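Local atomic coordinates of iodotyrosine deiodinase (Thermotoga neapolitana, PDB entry 6TYK), a protein that removes halogen atoms from halotyrosines such as 3-iodo-L-tyrosine, using FMN as cofactor and working as a homodimer. Residues Leu27-Lys32 with Leu128-Leu133. Residues are numbered along the deposited sequence; the frame is centred on the assembly and turned at random. Where two conformers were deposited one is given.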
loop_
_atom_site.group_PDB
_atom_site.type_symbol
_atom_site.label_atom_id
_atom_site.label_comp_id
_atom_site.label_asym_id
_atom_site.label_seq_id
_atom_site.Cartn_x
_atom_site.Cartn_y
_atom_site.Cartn_z
ATOM N N LEU A 27 17.627 8.214 -2.197
ATOM C CA LEU A 27 16.208 8.509 -2.158
ATOM C C LEU A 27 15.549 8.162 -3.489
ATOM O O LEU A 27 14.497 7.514 -3.531
ATOM C CB LEU A 27 15.994 9.985 -1.834
ATOM C CG LEU A 27 14.544 10.457 -1.820
ATOM C CD1 LEU A 27 13.701 9.613 -0.872
ATOM C CD2 LEU A 27 14.476 11.935 -1.447
ATOM N N ILE A 28 16.169 8.594 -4.581
ATOM C CA ILE A 28 15.642 8.312 -5.913
ATOM C C ILE A 28 15.505 6.814 -6.174
ATOM O O ILE A 28 14.538 6.385 -6.794
ATOM C CB ILE A 28 16.489 8.968 -7.024
ATOM C CG1 ILE A 28 16.440 10.493 -6.894
ATOM C CG2 ILE A 28 16.001 8.528 -8.403
ATOM C CD1 ILE A 28 15.051 11.073 -7.023
ATOM N N TYR A 29 16.466 6.022 -5.696
ATOM C CA TYR A 29 16.371 4.565 -5.790
ATOM C C TYR A 29 15.035 4.066 -5.251
ATOM O O TYR A 29 14.373 3.235 -5.864
ATOM C CB TYR A 29 17.510 3.896 -5.008
ATOM C CG TYR A 29 17.315 2.407 -4.822
ATOM C CD1 TYR A 29 17.656 1.513 -5.831
ATOM C CD2 TYR A 29 16.791 1.893 -3.640
ATOM C CE1 TYR A 29 17.479 0.157 -5.673
ATOM C CE2 TYR A 29 16.607 0.537 -3.477
ATOM C CZ TYR A 29 16.956 -0.325 -4.496
ATOM O OH TYR A 29 16.780 -1.678 -4.346
ATOM N N SER A 30 14.639 4.577 -4.095
ATOM C CA SER A 30 13.409 4.124 -3.452
ATOM C C SER A 30 12.192 4.489 -4.289
ATOM O O SER A 30 11.222 3.733 -4.355
ATOM C CB SER A 30 13.280 4.666 -2.013
ATOM O OG SER A 30 12.776 6.000 -1.949
ATOM N N LEU A 31 12.248 5.648 -4.940
ATOM C CA LEU A 31 11.148 6.064 -5.800
ATOM C C LEU A 31 11.084 5.169 -7.027
ATOM O O LEU A 31 10.007 4.824 -7.504
ATOM C CB LEU A 31 11.305 7.519 -6.226
ATOM C CG LEU A 31 11.429 8.504 -5.066
ATOM C CD1 LEU A 31 11.381 9.904 -5.615
ATOM C CD2 LEU A 31 10.343 8.305 -4.009
ATOM N N LYS A 32 12.246 4.786 -7.534
ATOM C CA LYS A 32 12.313 3.916 -8.712
ATOM C C LYS A 32 11.738 2.536 -8.402
ATOM O O LYS A 32 11.031 1.948 -9.213
ATOM C CB LYS A 32 13.753 3.808 -9.192
ATOM C CG LYS A 32 14.228 5.069 -9.885
ATOM C CD LYS A 32 15.686 4.960 -10.275
ATOM C CE LYS A 32 16.151 6.194 -11.023
ATOM N NZ LYS A 32 17.589 6.087 -11.386
ATOM N N LEU A 128 13.755 1.941 1.071
ATOM C CA LEU A 128 14.499 2.810 1.962
ATOM C C LEU A 128 15.279 1.955 2.955
ATOM O O LEU A 128 16.441 2.228 3.240
ATOM C CB LEU A 128 13.566 3.766 2.703
ATOM C CG LEU A 128 12.940 4.867 1.851
ATOM C CD1 LEU A 128 11.983 5.659 2.707
ATOM C CD2 LEU A 128 14.003 5.791 1.264
ATOM N N GLU A 129 14.643 0.909 3.478
ATOM C CA GLU A 129 15.321 0.029 4.418
ATOM C C GLU A 129 16.547 -0.605 3.762
ATOM O O GLU A 129 17.603 -0.689 4.375
ATOM C CB GLU A 129 14.373 -1.041 4.960
ATOM C CG GLU A 129 15.054 -2.044 5.881
ATOM C CD GLU A 129 15.315 -1.486 7.272
ATOM O OE1 GLU A 129 14.789 -0.402 7.592
ATOM O OE2 GLU A 129 16.040 -2.135 8.053
ATOM N N GLU A 130 16.416 -1.027 2.508
ATOM C CA GLU A 130 17.537 -1.638 1.801
ATOM C C GLU A 130 18.719 -0.671 1.700
ATOM O O GLU A 130 19.875 -1.086 1.721
ATOM C CB GLU A 130 17.108 -2.106 0.406
ATOM C CG GLU A 130 18.219 -2.833 -0.344
ATOM C CD GLU A 130 17.844 -3.195 -1.767
ATOM O OE1 GLU A 130 16.937 -2.545 -2.323
ATOM O OE2 GLU A 130 18.462 -4.132 -2.328
ATOM N N LYS A 131 18.418 0.620 1.602
ATOM C CA LYS A 131 19.452 1.648 1.479
ATOM C C LYS A 131 19.952 2.179 2.823
ATOM O O LYS A 131 20.781 3.091 2.865
ATOM C CB LYS A 131 18.940 2.813 0.631
ATOM C CG LYS A 131 18.772 2.473 -0.841
ATOM C CD LYS A 131 20.105 2.037 -1.432
ATOM C CE LYS A 131 20.011 1.761 -2.920
ATOM N NZ LYS A 131 21.263 1.134 -3.426
ATOM N N GLY A 132 19.445 1.621 3.914
ATOM C CA GLY A 132 19.866 2.050 5.236
ATOM C C GLY A 132 19.279 3.398 5.629
ATOM O O GLY A 132 19.812 4.091 6.494
ATOM N N LEU A 133 18.189 3.785 4.977
ATOM C CA LEU A 133 17.499 5.015 5.336
ATOM C C LEU A 133 16.295 4.668 6.171
ATOM O O LEU A 133 15.789 3.545 6.106
ATOM C CB LEU A 133 17.067 5.778 4.087
ATOM C CG LEU A 133 18.235 6.179 3.193
ATOM C CD1 LEU A 133 17.730 6.865 1.949
ATOM C CD2 LEU A 133 19.197 7.078 3.954
#
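Lys131 lies over one face of the Tyr29 ring in a cation-pi contact, where helix 24-35 packs against the C-terminal end of helix 113-130 in the nitroreductase fold. Lys131 NZ stands 4.3 Å from the Tyr29 ring centroid and only 8° off the normal. Lys131 CE is nearer and makes a CH-pi contact, 3.4 Å from the Tyr29 centroid. The Lys131 chain bends at its second torsion (chi2 -60°), which folds it back across the ring. With an alanine here the CE and NZ contacts go, and the Tyr29 ring would probably be freer to turn. The CB bond of Tyr29 is directed at 128-133, and CG anti to the backbone N (chi1 168°) places the ring beneath Lys131 CE. Glu130 OE1 lies near the ring edge but is modelled too close to Tyr29 OH, so that pairing is doubtful. Leu4 of the second subunit packs on both Tyr29 and Glu130, so this side borders the dimer interface. It is the solvent side, closely packed on the ring face yet built of partly exposed residues. Just beyond it, a Schellman motif with Gly132 at positive phi ends the helix and brings Leu133 back toward Leu27.

The other side is buried and mostly apolar. Ser30 and Leu128 have the closest pair of CA atoms, 5.7 Å apart. In one of the two conformers of Ser30, OG donates to Leu27 O at 2.8 Å, in the carbonyl plane and on a lone pair. In that conformer Leu128 CD2 lies 3.5 Å from Ser30 CB. Leu27 CD1 is more distant from the same methyl, Leu128 CD2, at 4.4 Å.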